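Local coordinates for protein alginate lyase (Aplysia kurodai, PDB 5GMT) that acts on alginate as a polysaccharide lyase of family 14, with specificity for polymannuronate, probably cleaving its glycosidic bonds by beta-elimination, at residues A[80-85]-A[118-123]; A[161-164]-A[168-171]; A[246-251]-A[255-260]. One frame throughout, in Å; residues are numbered along the deposited sequence.

Interaction 1: residues A[80-85]-A[118-123]; sequences YSRPSA and GENGEG
The carbonyl oxygen of Asn120 is gripped by both terminal nitrogens of Arg82. NH1 of Arg82 gives the shorter bond, 2.7 Å to Asn120 O and fairly straight at 159°, whereas NH2 reaches the same oxygen over 3.1 Å in a weak bond. The setting is one end of a sheet in the concanavalin-like beta-sandwich. Residues 80-85 carry the end of strand 76-81 into a loop, and residues 118-123 turn away from the end of strand 110-118. Strand 238-247 runs between those two strands, so the arginine spans the end of an intervening strand, touching Arg240 on its way. Arginine suits this bridge because the two CA atoms, of Arg82 and Asn120, are 10.5 Å apart, and because its flat end presents two N-H groups side by side. The N-H of Arg82 NH2 on the NH1 side is shared: it also points to Asn120 OD1, 2.9 Å away. Both bonds of NH2 are bent, as expected when one N-H serves two oxygens. NH1 thus serves the backbone oxygen and NH2 chiefly the amide oxygen. Both oxygens lie almost in the guanidinium plane, yet the nitrogens stand well above the carbonyl planes of their acceptors, and the amide is turned 71° from the guanidinium. Asparagine fits because its short amide can set a second acceptor next to its own backbone carbonyl: CG lies anti to the backbone N (chi1 -168°), beside the carbonyl carbon, and OD1 faces the same arginine as O does. Nearby, Arg240 holds Gly118 O, so two arginines serve the carbonyls of this turn. Tyr125 OH also bonds Arg82 NH1, which would help to fix the rotation of the guanidinium.

Interaction 2: residues A[161-164]-A[168-171]; sequences SGFK and DVIA
Val169 rests on Phe163, presenting one branch of its isopropyl group to a face of the ring. The contact closes a short connection at the edge of the beta-sandwich: a 3-10 turn starting at Phe163 and Lys164 folds back against strand 169-170, the outermost strand at this end of its sheet. Methyl CG2 of Val169 makes a CH-pi contact, 4.1 Å from the ring centroid and 20° off the normal, displaced toward the rim. The other methyl, CG1, sits 3.9 Å from Phe163 CE2. A branched valine suits this place because one methyl lies over the ring while the other reaches its CE2 atom, and its CB also packs against the backbone, 3.6 Å from Phe163 O. The ring reaches the strand because CG of Phe163 is anti to the backbone N (chi1 177°), which turns the side chain inward and lets it meet Ile155 as well. With an alanine in place of Phe163, CG2 of Val169 would probably lose the ring face beneath it, and a gap would open between the turn and the strand. Val169 is also packed on Leu179 of neighbouring strand 177-179, so it joins the turn to the sheet. Lys164 handles the solvent side. Its aliphatic stem lies alongside Ala171, with CG 3.9 Å from the methyl CB, and a bend at the last torsion (chi4 -65°) brings NZ to about the same distance from that methyl. The small methyl of Ala171 lets the lysine stem lie close alongside, while the lysine's amine suits an exposed position. The backbones are tied by one water, which accepts from Ala171 N at 2.9 Å and lies 2.9 Å from Lys164 O.

Interaction 3: residues A[246-251]-A[255-260]; sequences TFFGGS and YAAPND
Gly249 and Tyr255 bring the two backbones closest, their CA atoms 5.0 Å apart, where the chain leaves strand 238-247 through a cis peptide between Gly249 and Gly250 and returns in roughly the reverse direction, 144° from its outward course. This reversal lies in the connection that passes from strand 238-247 of one sheet of the beta-sandwich to strand 261-272 of the other, and it is packed by two rings, each lying on a small neighbour. The Tyr255 ring lies flat on glycine backbone: Gly250 CA stands 3.4 Å from its centroid, only 3° off the normal. Glycine suits both places: a CB on Gly250 would come within 2.1 Å of Tyr255 CG, and its positive phi is also easy for glycine; a CB on Gly249 would press on the preceding carbonyl. Tyr255 takes this position with CG anti to its carbonyl carbon (chi1 -68°), which lays the ring on Gly250, with Gly249 CA beside CD2 of Tyr255 at 3.5 Å. The second ring, that of Phe248, receives Ala257, whose CB sits over its centre, 3.6 Å from the centroid. Alanine is apt because a single methyl can come this close over the middle of a ring. Pro258 adds its CD, 4.0 Å from Phe248 CE2, and CB of Phe248 lies 3.4 Å from Tyr255 O. Tyr63 and Trp143 meet the Phe248 ring edge-to-face, so this ring is built into the interior. Lys111 NZ bonds Gly249 O and Ser69 OG bonds Gly250 O, satisfying these two carbonyls. Between the two segments themselves the cohesion comes from CH-pi and apolar contacts, which depend on close fit rather than on donors and acceptors: the contact works because small residues let the rings come close.

All three contacts reach one sheet of the beta-sandwich and follow one another along the chain without overlapping. Interactions 1 and 3 lie on opposite sides of the chain's centre, yet strand 238-247 relates them: Arg240 touches the first, and the far end of the strand leads into the third. Their centres are 27 Å apart, their nearest atoms about 10 Å. Interaction 2, at the outer strand 169-170, comes with its nearest atoms within about 17 Å of interaction 1 and about 10 Å of interaction 3; none touches another. The three differ in chemistry: a polar bridge, an apolar and water-linked edge, and ring packing. All are structural packing, and the contacts themselves assign no catalytic or ligand-binding role.

Interaction 1: residues A[80-85]-A[118-123]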
loop_
_atom_site.group_PDB
_atom_site.type_symbol
_atom_site.label_atom_id
_atom_site.label_comp_id
_atom_site.label_asym_id
_atom_site.label_seq_id
_atom_site.Cartn_x
_atom_site.Cartn_y
_atom_site.Cartn_z
ATOM N N TYR A 80 3.442 8.977 4.322
ATOM C CA TYR A 80 2.305 9.308 3.484
ATOM C C TYR A 80 2.737 10.375 2.489
ATOM O O TYR A 80 3.443 11.317 2.851
ATOM C CB TYR A 80 1.131 9.817 4.309
ATOM C CG TYR A 80 0.481 8.817 5.240
ATOM C CD1 TYR A 80 -0.655 8.121 4.852
ATOM C CD2 TYR A 80 0.968 8.616 6.529
ATOM C CE1 TYR A 80 -1.289 7.228 5.715
ATOM C CE2 TYR A 80 0.345 7.722 7.403
ATOM C CZ TYR A 80 -0.795 7.042 6.988
ATOM O OH TYR A 80 -1.429 6.144 7.827
ATOM N N SER A 81 2.309 10.221 1.242
ATOM C CA SER A 81 2.656 11.146 0.169
ATOM C C SER A 81 1.396 11.775 -0.419
ATOM O O SER A 81 0.484 11.058 -0.837
ATOM C CB SER A 81 3.443 10.403 -0.918
ATOM O OG SER A 81 3.565 11.167 -2.104
ATOM N N ARG A 82 1.337 13.109 -0.437
ATOM C CA ARG A 82 0.201 13.817 -1.011
ATOM C C ARG A 82 0.667 14.840 -2.043
ATOM O O ARG A 82 0.736 16.035 -1.755
ATOM C CB ARG A 82 -0.614 14.505 0.083
ATOM C CG ARG A 82 -1.214 13.544 1.093
ATOM C CD ARG A 82 -1.910 14.299 2.212
ATOM N NE ARG A 82 -2.999 15.142 1.715
ATOM C CZ ARG A 82 -3.845 15.790 2.508
ATOM N NH1 ARG A 82 -3.729 15.669 3.827
ATOM N NH2 ARG A 82 -4.809 16.541 1.993
ATOM N N PRO A 83 1.011 14.367 -3.249
ATOM C CA PRO A 83 1.499 15.276 -4.293
ATOM C C PRO A 83 0.522 16.427 -4.534
ATOM O O PRO A 83 -0.689 16.205 -4.547
ATOM C CB PRO A 83 1.618 14.364 -5.512
ATOM C CG PRO A 83 1.932 13.021 -4.921
ATOM C CD PRO A 83 1.152 12.951 -3.630
ATOM N N SER A 84 1.045 17.639 -4.706
ATOM C CA SER A 84 0.200 18.824 -4.730
ATOM C C SER A 84 -0.789 18.804 -5.892
ATOM O O SER A 84 -1.846 19.436 -5.819
ATOM C CB SER A 84 1.049 20.094 -4.801
ATOM O OG SER A 84 1.655 20.205 -6.074
ATOM N N ALA A 85 -0.471 18.068 -6.950
ATOM C CA ALA A 85 -1.365 17.984 -8.112
ATOM C C ALA A 85 -2.710 17.311 -7.810
ATOM O O ALA A 85 -3.655 17.406 -8.598
ATOM C CB ALA A 85 -0.675 17.257 -9.241
ATOM N N GLY A 118 -9.460 10.120 3.648
ATOM C CA GLY A 118 -10.201 10.495 4.834
ATOM C C GLY A 118 -10.279 12.002 4.916
ATOM O O GLY A 118 -10.486 12.673 3.905
ATOM N N GLU A 119 -10.107 12.522 6.125
ATOM C CA GLU A 119 -10.093 13.961 6.364
ATOM C C GLU A 119 -8.958 14.678 5.613
ATOM O O GLU A 119 -8.001 14.056 5.150
ATOM C CB GLU A 119 -9.985 14.232 7.867
ATOM C CG GLU A 119 -11.175 13.711 8.688
ATOM C CD GLU A 119 -10.984 13.895 10.185
ATOM O OE1 GLU A 119 -11.921 13.572 10.952
ATOM O OE2 GLU A 119 -9.893 14.353 10.596
ATOM N N ASN A 120 -9.064 15.996 5.489
ATOM C CA ASN A 120 -8.061 16.743 4.741
ATOM C C ASN A 120 -6.744 16.903 5.509
ATOM O O ASN A 120 -5.704 17.213 4.923
ATOM C CB ASN A 120 -8.599 18.119 4.345
ATOM C CG ASN A 120 -7.716 18.809 3.324
ATOM O OD1 ASN A 120 -7.226 18.181 2.393
ATOM N ND2 ASN A 120 -7.483 20.097 3.516
ATOM N N GLY A 121 -6.779 16.663 6.811
ATOM C CA GLY A 121 -5.625 16.927 7.655
ATOM C C GLY A 121 -5.051 15.705 8.336
ATOM O O GLY A 121 -5.056 14.611 7.763
ATOM N N GLU A 122 -4.567 15.886 9.568
ATOM C CA GLU A 122 -3.882 14.819 10.305
ATOM C C GLU A 122 -4.744 13.583 10.510
ATOM O O GLU A 122 -4.220 12.480 10.648
ATOM C CB GLU A 122 -3.414 15.329 11.671
ATOM C CG GLU A 122 -2.188 16.193 11.609
ATOM C CD GLU A 122 -0.987 15.442 11.081
ATOM O OE1 GLU A 122 -0.700 14.342 11.602
ATOM O OE2 GLU A 122 -0.338 15.939 10.142
ATOM N N GLY A 123 -6.063 13.769 10.524
ATOM C CA GLY A 123 -6.982 12.653 10.666
ATOM C C GLY A 123 -6.736 11.559 9.636
ATOM O O GLY A 123 -7.002 10.395 9.880
#

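Interaction 2: residues A[161-164]-A[168-171]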
loop_
_atom_site.group_PDB
_atom_site.type_symbol
_atom_site.label_atom_id
_atom_site.label_comp_id
_atom_site.label_asym_id
_atom_site.label_seq_id
_atom_site.Cartn_x
_atom_site.Cartn_y
_atom_site.Cartn_z
ATOM N N SER A 161 -23.943 -6.138 5.519
ATOM C CA SER A 161 -24.315 -7.332 6.271
ATOM C C SER A 161 -23.548 -8.555 5.761
ATOM O O SER A 161 -23.379 -8.735 4.554
ATOM C CB SER A 161 -25.825 -7.581 6.190
ATOM O OG SER A 161 -26.535 -6.489 6.737
ATOM N N GLY A 162 -23.055 -9.368 6.687
ATOM C CA GLY A 162 -22.352 -10.590 6.336
ATOM C C GLY A 162 -20.905 -10.412 5.890
ATOM O O GLY A 162 -20.274 -11.384 5.481
ATOM N N PHE A 163 -20.383 -9.190 5.982
ATOM C CA PHE A 163 -19.023 -8.872 5.511
ATOM C C PHE A 163 -17.961 -9.847 6.009
ATOM O O PHE A 163 -17.154 -10.354 5.225
ATOM C CB PHE A 163 -18.638 -7.447 5.929
ATOM C CG PHE A 163 -17.228 -7.055 5.555
ATOM C CD1 PHE A 163 -16.950 -6.524 4.299
ATOM C CD2 PHE A 163 -16.185 -7.193 6.469
ATOM C CE1 PHE A 163 -15.648 -6.152 3.954
ATOM C CE2 PHE A 163 -14.883 -6.823 6.131
ATOM C CZ PHE A 163 -14.618 -6.300 4.870
ATOM N N LYS A 164 -17.971 -10.110 7.314
ATOM C CA LYS A 164 -16.975 -10.971 7.941
ATOM C C LYS A 164 -16.989 -12.387 7.389
ATOM O O LYS A 164 -15.975 -13.079 7.432
ATOM C CB LYS A 164 -17.189 -11.001 9.462
ATOM C CG LYS A 164 -16.881 -9.670 10.130
ATOM C CD LYS A 164 -17.205 -9.677 11.616
ATOM C CE LYS A 164 -16.791 -8.364 12.269
ATOM N NZ LYS A 164 -15.308 -8.148 12.236
ATOM N N ASP A 168 -14.035 -13.756 0.323
ATOM C CA ASP A 168 -12.808 -13.011 0.037
ATOM C C ASP A 168 -12.319 -12.216 1.244
ATOM O O ASP A 168 -11.420 -11.395 1.114
ATOM C CB ASP A 168 -13.005 -12.079 -1.168
ATOM C CG ASP A 168 -14.029 -10.976 -0.909
ATOM O OD1 ASP A 168 -14.889 -11.157 -0.029
ATOM O OD2 ASP A 168 -13.967 -9.927 -1.596
ATOM N N VAL A 169 -12.893 -12.477 2.422
ATOM C CA VAL A 169 -12.558 -11.702 3.622
ATOM C C VAL A 169 -12.018 -12.568 4.749
ATOM O O VAL A 169 -12.617 -13.574 5.116
ATOM C CB VAL A 169 -13.786 -10.915 4.167
ATOM C CG1 VAL A 169 -13.525 -10.411 5.596
ATOM C CG2 VAL A 169 -14.134 -9.758 3.251
ATOM N N ILE A 170 -10.862 -12.176 5.268
ATOM C CA ILE A 170 -10.373 -12.678 6.538
ATOM C C ILE A 170 -10.336 -11.479 7.478
ATOM O O ILE A 170 -9.435 -10.638 7.412
ATOM C CB ILE A 170 -8.995 -13.336 6.404
ATOM C CG1 ILE A 170 -9.091 -14.569 5.499
ATOM C CG2 ILE A 170 -8.449 -13.722 7.790
ATOM C CD1 ILE A 170 -7.758 -15.123 5.073
ATOM N N ALA A 171 -11.352 -11.396 8.330
ATOM C CA ALA A 171 -11.605 -10.205 9.131
ATOM C C ALA A 171 -10.730 -10.142 10.372
ATOM O O ALA A 171 -10.193 -11.156 10.830
ATOM C CB ALA A 171 -13.086 -10.145 9.527
HETATM O O HOH W 1 -13.328 -13.564 8.534
#

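Interaction 3: residues A[246-251]-A[255-260]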
loop_
_atom_site.group_PDB
_atom_site.type_symbol
_atom_site.label_atom_id
_atom_site.label_comp_id
_atom_site.label_asym_id
_atom_site.label_seq_id
_atom_site.Cartn_x
_atom_site.Cartn_y
_atom_site.Cartn_z
ATOM N N THR A 246 6.242 -0.281 4.212
ATOM C CA THR A 246 6.784 -1.617 3.989
ATOM C C THR A 246 7.733 -2.011 5.131
ATOM O O THR A 246 8.639 -1.260 5.529
ATOM C CB THR A 246 7.489 -1.719 2.592
ATOM O OG1 THR A 246 7.751 -3.094 2.270
ATOM C CG2 THR A 246 8.791 -0.907 2.544
ATOM N N PHE A 247 7.460 -3.192 5.671
ATOM C CA PHE A 247 8.161 -3.767 6.804
ATOM C C PHE A 247 7.555 -5.148 6.996
ATOM O O PHE A 247 6.452 -5.405 6.510
ATOM C CB PHE A 247 8.002 -2.913 8.067
ATOM C CG PHE A 247 6.571 -2.633 8.438
ATOM C CD1 PHE A 247 5.950 -1.460 8.022
ATOM C CD2 PHE A 247 5.851 -3.537 9.202
ATOM C CE1 PHE A 247 4.628 -1.197 8.367
ATOM C CE2 PHE A 247 4.544 -3.282 9.555
ATOM C CZ PHE A 247 3.929 -2.105 9.140
ATOM N N PHE A 248 8.274 -6.033 7.678
ATOM C CA PHE A 248 7.729 -7.346 8.016
ATOM C C PHE A 248 6.818 -7.226 9.238
ATOM O O PHE A 248 7.119 -6.481 10.178
ATOM C CB PHE A 248 8.860 -8.352 8.288
ATOM C CG PHE A 248 9.490 -8.906 7.042
ATOM C CD1 PHE A 248 10.315 -8.111 6.251
ATOM C CD2 PHE A 248 9.264 -10.223 6.664
ATOM C CE1 PHE A 248 10.897 -8.621 5.096
ATOM C CE2 PHE A 248 9.841 -10.738 5.517
ATOM C CZ PHE A 248 10.657 -9.933 4.727
ATOM N N GLY A 249 5.698 -7.946 9.220
ATOM C CA GLY A 249 4.819 -7.980 10.376
ATOM C C GLY A 249 3.497 -7.268 10.162
ATOM O O GLY A 249 3.278 -6.673 9.102
ATOM N N GLY A 250 2.600 -7.349 11.146
ATOM C CA GLY A 250 2.801 -8.148 12.344
ATOM C C GLY A 250 3.568 -7.442 13.443
ATOM O O GLY A 250 4.402 -6.575 13.179
ATOM N N SER A 251 3.311 -7.834 14.684
ATOM C CA SER A 251 3.816 -7.091 15.830
ATOM C C SER A 251 4.600 -7.956 16.801
ATOM O O SER A 251 4.843 -7.552 17.941
ATOM C CB SER A 251 2.656 -6.423 16.572
ATOM O OG SER A 251 1.862 -5.655 15.691
ATOM N N TYR A 255 7.045 -12.902 13.032
ATOM C CA TYR A 255 7.041 -12.222 11.739
ATOM C C TYR A 255 8.432 -11.758 11.309
ATOM O O TYR A 255 8.562 -11.097 10.284
ATOM C CB TYR A 255 6.121 -10.991 11.775
ATOM C CG TYR A 255 4.644 -11.278 11.900
ATOM C CD1 TYR A 255 4.054 -11.451 13.144
ATOM C CD2 TYR A 255 3.836 -11.347 10.774
ATOM C CE1 TYR A 255 2.695 -11.703 13.258
ATOM C CE2 TYR A 255 2.480 -11.592 10.878
ATOM C CZ TYR A 255 1.921 -11.770 12.125
ATOM O OH TYR A 255 0.576 -12.026 12.233
ATOM N N ALA A 256 9.462 -12.080 12.087
ATOM C CA ALA A 256 10.809 -11.600 11.770
ATOM C C ALA A 256 11.239 -12.016 10.366
ATOM O O ALA A 256 10.947 -13.129 9.902
ATOM C CB ALA A 256 11.813 -12.102 12.809
ATOM N N ALA A 257 11.917 -11.107 9.672
ATOM C CA ALA A 257 12.417 -11.410 8.340
ATOM C C ALA A 257 13.404 -12.562 8.431
ATOM O O ALA A 257 14.352 -12.518 9.226
ATOM C CB ALA A 257 13.069 -10.191 7.713
ATOM N N PRO A 258 13.159 -13.623 7.651
ATOM C CA PRO A 258 14.061 -14.783 7.682
ATOM C C PRO A 258 15.434 -14.456 7.095
ATOM O O PRO A 258 16.421 -15.052 7.519
ATOM C CB PRO A 258 13.320 -15.836 6.844
ATOM C CG PRO A 258 12.314 -15.089 6.055
ATOM C CD PRO A 258 11.929 -13.894 6.886
ATOM N N ASN A 259 15.483 -13.500 6.168
ATOM C CA ASN A 259 16.720 -13.122 5.488
ATOM C C ASN A 259 17.014 -11.620 5.531
ATOM O O ASN A 259 16.109 -10.798 5.660
ATOM C CB ASN A 259 16.675 -13.531 4.021
ATOM C CG ASN A 259 16.306 -14.991 3.806
ATOM O OD1 ASN A 259 16.658 -15.866 4.588
ATOM N ND2 ASN A 259 15.627 -15.253 2.703
ATOM N N ASP A 260 18.288 -11.267 5.398
ATOM C CA ASP A 260 18.637 -9.948 4.908
ATOM C C ASP A 260 18.055 -9.849 3.501
ATOM O O ASP A 260 18.392 -10.653 2.629
ATOM C CB ASP A 260 20.157 -9.738 4.891
ATOM C CG ASP A 260 20.760 -9.706 6.288
ATOM O OD1 ASP A 260 20.227 -8.987 7.153
ATOM O OD2 ASP A 260 21.754 -10.427 6.538
#